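Purine nucleoside phosphorylase (Schistosoma mansoni, PDB 5TBT) probably catalyses the reversible phosphorolysis of purine nucleosides such as inosine and guanosine, releasing the free base and ribose 1-phosphate. Local coordinates at residues 117-122 / 239-244; 192-197 / 216-221; 110-115 / 282-287. All blocks are in the same frame, centred on the assembly; numbering follows the deposited sequence.

Contact 1. Residues 117-122 / 239-244; sequences NLAGGI and AVSLIA. With CTN (4-amino-1-beta-D-ribofuranosyl-2(1H)-pyrimidinone), chain B; SO4 (sulfate ion), chain C.
Asn117, Leu118 and Ala119 pair in parallel with Ser241, Leu242 and Ile243; the axes of the two short segments approach to 4.6 Å, their directions differ by 54°, and four backbone hydrogen bonds run between them, from Asn117 N to Val240 O at one end to Ala244 N to Ala119 O at the other. On one face of the sheet Ser241 OG gives its hydrogen to Asn117 OD1 over 2.6 Å, lying in the amide plane on a lone pair of the oxygen. Asn117 reaches it by setting CG between its backbone N and carbonyl carbon (chi1 63°), and its ND2 is held by Thr223 OG1, so both ends of this buried amide are satisfied and its rotation is fixed. Ala119, small beside the serine, keeps CB 3.9 Å from Ser241 OG. These strands belong to the twisted central sheet of the phosphorylase superfamily, and the end of strand 112-121 touches the bound cytidine and sulfate through Leu118 and Gly120. Leu118 N donates to sulfate O1, a very short contact of doubtful length; the anion, also bonded to Ser222 and Ser35, probably came from the crystallisation liquor but may mark where phosphate binds. Gly120, lacking a side chain, leaves room for the cytidine, whose N4 lies 3.5 Å from Gly120 N. On the other face Leu118 and Leu242 lie side by side and point the same way, CD1 of Leu118 to CD2 of Leu242 being 3.7 Å. Leu118 CD1 also meets Ala244 CB at 4.1 Å, and Val262 of helix 259-283 packs against both.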
loop_
_atom_site.group_PDB
_atom_site.type_symbol
_atom_site.label_atom_id
_atom_site.label_comp_id
_atom_site.label_asym_id
_atom_site.label_seq_id
_atom_site.Cartn_x
_atom_site.Cartn_y
_atom_site.Cartn_z
ATOM N N ASN A 117 15.424 -9.792 13.930
ATOM C CA ASN A 117 15.473 -9.551 12.497
ATOM C C ASN A 117 16.739 -8.774 12.164
ATOM O O ASN A 117 17.414 -8.235 13.045
ATOM C CB ASN A 117 14.232 -8.795 12.003
ATOM C CG ASN A 117 14.105 -7.398 12.602
ATOM O OD1 ASN A 117 14.974 -6.543 12.419
ATOM N ND2 ASN A 117 13.003 -7.157 13.300
ATOM N N LEU A 118 17.051 -8.729 10.872
ATOM C CA LEU A 118 18.075 -7.851 10.319
ATOM C C LEU A 118 17.392 -6.649 9.686
ATOM O O LEU A 118 16.333 -6.782 9.067
ATOM C CB LEU A 118 18.925 -8.568 9.266
ATOM C CG LEU A 118 20.196 -9.317 9.675
ATOM C CD1 LEU A 118 21.276 -8.363 10.176
ATOM C CD2 LEU A 118 19.897 -10.387 10.708
ATOM N N ALA A 119 17.995 -5.474 9.839
ATOM C CA ALA A 119 17.329 -4.267 9.377
ATOM C C ALA A 119 18.351 -3.190 9.046
ATOM O O ALA A 119 19.521 -3.267 9.431
ATOM C CB ALA A 119 16.329 -3.762 10.418
ATOM N N GLY A 120 17.885 -2.183 8.313
ATOM C CA GLY A 120 18.712 -1.043 7.965
ATOM C C GLY A 120 18.520 0.091 8.955
ATOM O O GLY A 120 17.422 0.324 9.453
ATOM N N GLY A 121 19.618 0.795 9.244
ATOM C CA GLY A 121 19.590 1.879 10.206
ATOM C C GLY A 121 19.280 3.206 9.543
ATOM O O GLY A 121 19.847 3.539 8.498
ATOM N N ILE A 122 18.381 3.964 10.161
ATOM C CA ILE A 122 18.035 5.309 9.722
ATOM C C ILE A 122 18.586 6.358 10.680
ATOM O O ILE A 122 19.216 7.329 10.258
ATOM C CB ILE A 122 16.507 5.464 9.560
ATOM C CG1 ILE A 122 15.971 4.453 8.547
ATOM C CG2 ILE A 122 16.163 6.879 9.137
ATOM C CD1 ILE A 122 16.498 4.656 7.147
ATOM N N ALA A 239 10.890 -7.654 20.412
ATOM C CA ALA A 239 11.443 -7.659 19.062
ATOM C C ALA A 239 12.729 -6.849 19.038
ATOM O O ALA A 239 12.767 -5.721 19.541
ATOM C CB ALA A 239 10.439 -7.098 18.050
ATOM N N VAL A 240 13.777 -7.424 18.450
ATOM C CA VAL A 240 15.105 -6.819 18.430
ATOM C C VAL A 240 15.628 -6.824 17.002
ATOM O O VAL A 240 15.646 -7.870 16.345
ATOM C CB VAL A 240 16.086 -7.561 19.357
ATOM C CG1 VAL A 240 17.439 -6.859 19.364
ATOM C CG2 VAL A 240 15.521 -7.666 20.766
ATOM N N SER A 241 16.065 -5.660 16.530
ATOM C CA SER A 241 16.672 -5.527 15.213
ATOM C C SER A 241 18.189 -5.487 15.344
ATOM O O SER A 241 18.726 -4.795 16.215
ATOM C CB SER A 241 16.172 -4.265 14.506
ATOM O OG SER A 241 14.856 -4.441 14.009
ATOM N N LEU A 242 18.873 -6.241 14.486
ATOM C CA LEU A 242 20.319 -6.144 14.333
ATOM C C LEU A 242 20.606 -5.266 13.121
ATOM O O LEU A 242 20.146 -5.562 12.013
ATOM C CB LEU A 242 20.964 -7.520 14.163
ATOM C CG LEU A 242 22.433 -7.506 13.726
ATOM C CD1 LEU A 242 23.312 -6.827 14.769
ATOM C CD2 LEU A 242 22.941 -8.909 13.420
ATOM N N ILE A 243 21.362 -4.194 13.335
ATOM C CA ILE A 243 21.594 -3.195 12.297
ATOM C C ILE A 243 22.661 -3.707 11.334
ATOM O O ILE A 243 23.823 -3.885 11.713
ATOM C CB ILE A 243 22.000 -1.850 12.916
ATOM C CG1 ILE A 243 20.940 -1.402 13.928
ATOM C CG2 ILE A 243 22.184 -0.799 11.836
ATOM C CD1 ILE A 243 19.536 -1.324 13.348
ATOM N N ALA A 244 22.263 -3.941 10.081
ATOM C CA ALA A 244 23.206 -4.392 9.063
ATOM C C ALA A 244 24.040 -3.245 8.511
ATOM O O ALA A 244 25.199 -3.451 8.133
ATOM C CB ALA A 244 22.458 -5.089 7.923
HETATM O "O5'" CTN B . 19.060 -8.817 3.590
HETATM C "C5'" CTN B . 17.776 -9.339 3.445
HETATM C "C4'" CTN B . 17.329 -10.077 4.697
HETATM O "O4'" CTN B . 17.570 -9.318 5.857
HETATM C "C1'" CTN B . 16.479 -8.478 6.154
HETATM N N1 CTN B . 16.752 -7.073 5.834
HETATM C C6 CTN B . 17.981 -6.665 5.671
HETATM C C5 CTN B . 18.260 -5.370 5.377
HETATM C C4 CTN B . 17.249 -4.466 5.240
HETATM N N3 CTN B . 15.999 -4.856 5.421
HETATM C C2 CTN B . 15.714 -6.153 5.739
HETATM O O2 CTN B . 14.557 -6.538 5.903
HETATM N N4 CTN B . 17.583 -3.207 4.960
HETATM C "C2'" CTN B . 15.339 -9.032 5.328
HETATM O "O2'" CTN B . 14.211 -9.218 6.152
HETATM C "C3'" CTN B . 15.835 -10.267 4.658
HETATM O "O3'" CTN B . 15.482 -11.445 5.350
HETATM S S SO4 C . 15.453 -11.155 8.830
HETATM O O1 SO4 C . 16.500 -10.884 9.708
HETATM O O2 SO4 C . 14.360 -10.306 9.143
HETATM O O3 SO4 C . 15.886 -10.891 7.480
HETATM O O4 SO4 C . 15.009 -12.521 8.784
#

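Contact 2. Residues 192-197 / 216-221; sequences GVYAFN and CDVVGM. With CTN (4-amino-1-beta-D-ribofuranosyl-2(1H)-pyrimidinone), chain B.
The Phe196 ring meets segment 216-221 by its edge: Gly220 O lies in the ring plane, 3.7 Å from CD1, and Met221 O sits near that plane beside CE1, so the two carbonyl oxygens approach the weakly positive C-H rim. Val224 and Pro225 of helix 224-232 also touch this ring. The Tyr194 ring is met obliquely. Its CD2 touches Val218 CG1 at 3.6 Å, while farther along CZ and the hydroxyl come close to the backbone of Gly220, with OH 3.1 Å from Gly220 CA. Tyr194 reaches along the strand because CG stands anti to the backbone N (chi1 179°), and a glycine suits the spot where a side chain would collide with the hydroxyl, whose polar partner is Ser222 N. On the other face of the sheet, with Ala195 and Val219, Ala195 CB rests 3.7 Å from Cys216 SG. The backbone ladder is parallel, with Ala195 N bonded to Val218 O, Gly220 N to Ala195 O and Asn197 N to Gly220 O. At its start the side chain of Asp217 takes the N-H of Val193, OD2 accepting it over 2.8 Å through the anti lone pair, while OD1 is taken by Asn123. Val193 O in turn receives a bond from Asp217 N and a weak one from Val218 N. At the far end Asn197 and Met221 run side by side, and Met221 N makes a weak bond of 2.9 Å to cytidine O2. Met221 also packs on Phe161 of a second subunit. Two parallel strands joined through helix 205-213 form a beta-alpha-beta unit, and the cytidine is met at the end of strand 218-220, consistent with the nucleoside site of the superfamily.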
loop_
_atom_site.group_PDB
_atom_site.type_symbol
_atom_site.label_atom_id
_atom_site.label_comp_id
_atom_site.label_asym_id
_atom_site.label_seq_id
_atom_site.Cartn_x
_atom_site.Cartn_y
_atom_site.Cartn_z
ATOM N N GLY A 192 14.043 2.107 19.441
ATOM C CA GLY A 192 13.590 2.927 18.332
ATOM C C GLY A 192 12.342 2.384 17.675
ATOM O O GLY A 192 11.772 1.369 18.093
ATOM N N VAL A 193 11.937 3.085 16.618
ATOM C CA VAL A 193 10.704 2.812 15.886
ATOM C C VAL A 193 11.052 2.102 14.583
ATOM O O VAL A 193 11.966 2.521 13.860
ATOM C CB VAL A 193 9.925 4.110 15.617
ATOM C CG1 VAL A 193 8.719 3.843 14.734
ATOM C CG2 VAL A 193 9.503 4.756 16.932
ATOM N N TYR A 194 10.317 1.036 14.282
ATOM C CA TYR A 194 10.589 0.165 13.145
ATOM C C TYR A 194 9.601 0.457 12.024
ATOM O O TYR A 194 8.387 0.454 12.243
ATOM C CB TYR A 194 10.490 -1.297 13.591
ATOM C CG TYR A 194 10.712 -2.362 12.534
ATOM C CD1 TYR A 194 9.686 -2.749 11.675
ATOM C CD2 TYR A 194 11.926 -3.027 12.437
ATOM C CE1 TYR A 194 9.880 -3.740 10.726
ATOM C CE2 TYR A 194 12.130 -4.023 11.491
ATOM C CZ TYR A 194 11.102 -4.375 10.639
ATOM O OH TYR A 194 11.295 -5.364 9.700
ATOM N N ALA A 195 10.118 0.705 10.825
ATOM C CA ALA A 195 9.288 0.916 9.646
ATOM C C ALA A 195 9.231 -0.375 8.841
ATOM O O ALA A 195 10.264 -1.007 8.596
ATOM C CB ALA A 195 9.828 2.061 8.788
ATOM N N PHE A 196 8.025 -0.767 8.444
ATOM C CA PHE A 196 7.805 -2.009 7.713
ATOM C C PHE A 196 7.819 -1.697 6.222
ATOM O O PHE A 196 6.853 -1.144 5.686
ATOM C CB PHE A 196 6.482 -2.644 8.136
ATOM C CG PHE A 196 6.157 -3.943 7.434
ATOM C CD1 PHE A 196 7.136 -4.692 6.791
ATOM C CD2 PHE A 196 4.852 -4.411 7.428
ATOM C CE1 PHE A 196 6.815 -5.883 6.153
ATOM C CE2 PHE A 196 4.524 -5.596 6.797
ATOM C CZ PHE A 196 5.506 -6.334 6.158
ATOM N N ASN A 197 8.913 -2.048 5.553
ATOM C CA ASN A 197 8.993 -1.966 4.101
ATOM C C ASN A 197 8.648 -3.332 3.523
ATOM O O ASN A 197 9.300 -4.330 3.850
ATOM C CB ASN A 197 10.382 -1.511 3.659
ATOM C CG ASN A 197 10.668 -1.838 2.207
ATOM O OD1 ASN A 197 9.804 -1.703 1.342
ATOM N ND2 ASN A 197 11.891 -2.283 1.935
ATOM N N CYS A 216 11.451 7.590 11.748
ATOM C CA CYS A 216 11.774 6.173 11.786
ATOM C C CYS A 216 13.240 6.004 12.151
ATOM O O CYS A 216 14.105 6.722 11.642
ATOM C CB CYS A 216 11.494 5.505 10.438
ATOM S SG CYS A 216 9.794 5.645 9.851
ATOM N N ASP A 217 13.518 5.062 13.048
ATOM C CA ASP A 217 14.894 4.740 13.400
ATOM C C ASP A 217 15.444 3.562 12.614
ATOM O O ASP A 217 16.659 3.475 12.417
ATOM C CB ASP A 217 15.008 4.431 14.898
ATOM C CG ASP A 217 14.501 5.563 15.771
ATOM O OD1 ASP A 217 15.228 6.565 15.927
ATOM O OD2 ASP A 217 13.381 5.445 16.313
ATOM N N VAL A 218 14.568 2.667 12.155
ATOM C CA VAL A 218 14.961 1.381 11.593
ATOM C C VAL A 218 13.930 0.995 10.536
ATOM O O VAL A 218 12.754 1.351 10.638
ATOM C CB VAL A 218 15.071 0.317 12.715
ATOM C CG1 VAL A 218 14.995 -1.086 12.166
ATOM C CG2 VAL A 218 16.359 0.501 13.502
ATOM N N VAL A 219 14.376 0.277 9.505
ATOM C CA VAL A 219 13.489 -0.182 8.439
ATOM C C VAL A 219 13.839 -1.622 8.078
ATOM O O VAL A 219 15.017 -1.974 7.941
ATOM C CB VAL A 219 13.570 0.742 7.203
ATOM C CG1 VAL A 219 15.004 0.872 6.720
ATOM C CG2 VAL A 219 12.661 0.229 6.095
ATOM N N GLY A 220 12.806 -2.455 7.924
ATOM C CA GLY A 220 12.993 -3.851 7.579
ATOM C C GLY A 220 11.754 -4.421 6.924
ATOM O O GLY A 220 10.729 -3.750 6.784
ATOM N N MET A 221 11.856 -5.696 6.544
ATOM C CA MET A 221 10.862 -6.350 5.701
ATOM C C MET A 221 10.045 -7.417 6.424
ATOM O O MET A 221 9.385 -8.225 5.758
ATOM C CB MET A 221 11.535 -6.986 4.482
ATOM C CG MET A 221 12.354 -6.040 3.621
ATOM S SD MET A 221 13.178 -6.918 2.273
ATOM C CE MET A 221 14.341 -5.674 1.716
HETATM O "O5'" CTN B . 19.060 -8.817 3.590
HETATM C "C5'" CTN B . 17.776 -9.339 3.445
HETATM C "C4'" CTN B . 17.329 -10.077 4.697
HETATM O "O4'" CTN B . 17.570 -9.318 5.857
HETATM C "C1'" CTN B . 16.479 -8.478 6.154
HETATM N N1 CTN B . 16.752 -7.073 5.834
HETATM C C6 CTN B . 17.981 -6.665 5.671
HETATM C C5 CTN B . 18.260 -5.370 5.377
HETATM C C4 CTN B . 17.249 -4.466 5.240
HETATM N N3 CTN B . 15.999 -4.856 5.421
HETATM C C2 CTN B . 15.714 -6.153 5.739
HETATM O O2 CTN B . 14.557 -6.538 5.903
HETATM N N4 CTN B . 17.583 -3.207 4.960
HETATM C "C2'" CTN B . 15.339 -9.032 5.328
HETATM O "O2'" CTN B . 14.211 -9.218 6.152
HETATM C "C3'" CTN B . 15.835 -10.267 4.658
HETATM O "O3'" CTN B . 15.482 -11.445 5.350
#

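Contact 3. Residues 110-115 / 282-287; sequences VRVLLI and TRLPLD
Leu286 crosses Arg111 at about a right angle, setting its CD1 methyl over one face of the guanidinium, roughly 3.3 Å from NH2 and displaced toward the rim of the flat group. The bends of the arginine at chi2 and chi3 (-73°) bring its guanidinium beside the last two residues. Round the edge, near the guanidinium plane, passes their backbone: Leu286 O lies in the plane, and NE comes within about 3.2 Å of the terminal carbon, Asp287 C. Both approaches are approximate, since Leu286 and Asp287 are poorly ordered. The other branch of Leu286 turns inward, where CD2 meets Val112 CG2 at 3.7 Å with the two side chains set obliquely. Val112 divides its methyls between two leucines. Its CG1, anti to the backbone N (chi1 175°), touches Leu284 CD1 at 3.8 Å, and that same methyl of Leu284 reaches Leu114 CD2 more loosely at 4.3 Å. Val112 and Leu114, alternate residues of strand 112-121, therefore offer one hydrophobic face to the chain that leaves helix 259-283. Leu284, the first residue past helical geometry, turns its side chain into that face and also packs on Ile29 and Leu172, whereas its carbonyl is bound by Arg78. Branched aliphatic residues suit this filling; an arginine suits the exposed border because its flat guanidinium can take a methyl over its face while the stem runs beside the terminal backbone. The side-chain charges are not in contact, Arg111 NH2 and Asp287 OD1 being 5.9 Å apart; attraction to the terminal carboxylate is possible but not established. Between the two segments the contact is largely apolar, and probably looser toward the poorly ordered last residues.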
loop_
_atom_site.group_PDB
_atom_site.type_symbol
_atom_site.label_atom_id
_atom_site.label_comp_id
_atom_site.label_asym_id
_atom_site.label_seq_id
_atom_site.Cartn_x
_atom_site.Cartn_y
_atom_site.Cartn_z
ATOM N N VAL A 110 1.379 -20.713 24.226
ATOM C CA VAL A 110 2.439 -19.713 24.221
ATOM C C VAL A 110 1.907 -18.405 24.791
ATOM O O VAL A 110 0.808 -17.956 24.441
ATOM C CB VAL A 110 2.990 -19.525 22.799
ATOM C CG1 VAL A 110 3.835 -18.260 22.708
ATOM C CG2 VAL A 110 3.806 -20.738 22.385
ATOM N N ARG A 111 2.686 -17.791 25.685
ATOM C CA ARG A 111 2.329 -16.508 26.267
ATOM C C ARG A 111 3.306 -15.389 25.933
ATOM O O ARG A 111 2.953 -14.218 26.102
ATOM C CB ARG A 111 2.202 -16.632 27.794
ATOM C CG ARG A 111 1.205 -17.696 28.240
ATOM C CD ARG A 111 0.442 -17.288 29.495
ATOM N NE ARG A 111 1.265 -17.329 30.701
ATOM C CZ ARG A 111 1.490 -18.430 31.411
ATOM N NH1 ARG A 111 0.961 -19.586 31.029
ATOM N NH2 ARG A 111 2.247 -18.380 32.498
ATOM N N VAL A 112 4.511 -15.711 25.463
ATOM C CA VAL A 112 5.517 -14.714 25.105
ATOM C C VAL A 112 6.184 -15.140 23.805
ATOM O O VAL A 112 6.586 -16.301 23.659
ATOM C CB VAL A 112 6.573 -14.535 26.216
ATOM C CG1 VAL A 112 7.667 -13.581 25.762
ATOM C CG2 VAL A 112 5.929 -14.032 27.496
ATOM N N LEU A 113 6.306 -14.204 22.863
ATOM C CA LEU A 113 6.940 -14.439 21.567
ATOM C C LEU A 113 8.140 -13.511 21.427
ATOM O O LEU A 113 7.997 -12.289 21.536
ATOM C CB LEU A 113 5.950 -14.209 20.422
ATOM C CG LEU A 113 6.509 -14.242 18.998
ATOM C CD1 LEU A 113 7.002 -15.632 18.639
ATOM C CD2 LEU A 113 5.462 -13.757 18.003
ATOM N N LEU A 114 9.312 -14.088 21.178
ATOM C CA LEU A 114 10.550 -13.337 21.015
ATOM C C LEU A 114 10.983 -13.380 19.554
ATOM O O LEU A 114 10.946 -14.439 18.921
ATOM C CB LEU A 114 11.658 -13.904 21.906
ATOM C CG LEU A 114 11.290 -14.168 23.371
ATOM C CD1 LEU A 114 12.409 -14.910 24.085
ATOM C CD2 LEU A 114 10.951 -12.875 24.098
ATOM N N ILE A 115 11.395 -12.229 19.021
ATOM C CA ILE A 115 11.650 -12.074 17.590
ATOM C C ILE A 115 12.957 -11.317 17.379
ATOM O O ILE A 115 13.215 -10.313 18.051
ATOM C CB ILE A 115 10.498 -11.330 16.882
ATOM C CG1 ILE A 115 9.150 -11.981 17.202
ATOM C CG2 ILE A 115 10.721 -11.288 15.376
ATOM C CD1 ILE A 115 7.971 -11.279 16.578
ATOM N N THR A 282 15.601 -17.472 30.169
ATOM C CA THR A 282 15.756 -18.038 31.505
ATOM C C THR A 282 15.137 -17.140 32.570
ATOM O O THR A 282 14.539 -17.632 33.535
ATOM C CB THR A 282 17.238 -18.277 31.794
ATOM O OG1 THR A 282 17.748 -19.256 30.877
ATOM C CG2 THR A 282 17.442 -18.767 33.222
ATOM N N ARG A 283 15.256 -15.822 32.411
ATOM C CA ARG A 283 14.802 -14.869 33.414
ATOM C C ARG A 283 13.378 -14.382 33.186
ATOM O O ARG A 283 12.875 -13.594 33.995
ATOM C CB ARG A 283 15.750 -13.663 33.450
ATOM C CG ARG A 283 17.215 -14.031 33.615
ATOM C CD ARG A 283 17.748 -13.660 34.988
ATOM N NE ARG A 283 17.786 -12.214 35.195
ATOM C CZ ARG A 283 18.849 -11.453 34.957
ATOM N NH1 ARG A 283 19.969 -11.997 34.503
ATOM N NH2 ARG A 283 18.792 -10.147 35.175
ATOM N N LEU A 284 12.717 -14.840 32.123
ATOM C CA LEU A 284 11.439 -14.264 31.729
ATOM C C LEU A 284 10.383 -14.480 32.808
ATOM O O LEU A 284 10.224 -15.606 33.300
ATOM C CB LEU A 284 10.943 -14.873 30.415
ATOM C CG LEU A 284 11.328 -14.151 29.122
ATOM C CD1 LEU A 284 10.527 -14.674 27.938
ATOM C CD2 LEU A 284 11.153 -12.657 29.285
ATOM N N PRO A 285 9.657 -13.435 33.213
ATOM C CA PRO A 285 8.400 -13.633 33.945
ATOM C C PRO A 285 7.289 -13.938 32.954
ATOM O O PRO A 285 6.953 -13.119 32.097
ATOM C CB PRO A 285 8.184 -12.289 34.647
ATOM C CG PRO A 285 8.844 -11.307 33.759
ATOM C CD PRO A 285 10.001 -12.009 33.086
ATOM N N LEU A 286 6.730 -15.130 33.069
ATOM C CA LEU A 286 5.745 -15.630 32.125
ATOM C C LEU A 286 4.367 -15.050 32.439
ATOM O O LEU A 286 3.908 -15.100 33.587
ATOM C CB LEU A 286 5.707 -17.157 32.174
ATOM C CG LEU A 286 5.970 -17.869 30.845
ATOM C CD1 LEU A 286 4.773 -18.692 30.440
ATOM C CD2 LEU A 286 6.366 -16.931 29.701
ATOM N N ASP A 287 3.717 -14.491 31.422
ATOM C CA ASP A 287 2.384 -13.920 31.575
ATOM C C ASP A 287 1.574 -14.125 30.293
ATOM O O ASP A 287 0.434 -13.672 30.173
ATOM C CB ASP A 287 2.470 -12.431 31.927
ATOM C CG ASP A 287 2.999 -12.189 33.332
ATOM O OD1 ASP A 287 2.440 -12.770 34.286
ATOM O OD2 ASP A 287 3.976 -11.424 33.478
#

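Contacts 1 and 3 share strand 112-121, contact 3 at its start and contact 1 at its end, with centres about 21 Å apart; Val240 N to Ile115 O, probably a hydrogen bond, carries the pairing from one to the other. Contact 2 lies closer to contact 1, centres about 8 Å apart, because strand 218-220 runs antiparallel beside the end of strand 112-121, with probable bonds at Gly120 and Ile122. Along the chain contact 3 encloses contact 1, which encloses contact 2. All three reach one mixed sheet, contact 3 through strand 112-121 alone: contacts 1 and 2 both line the cytidine site, whereas contact 3 closes the C-terminal tail onto the sheet away from it.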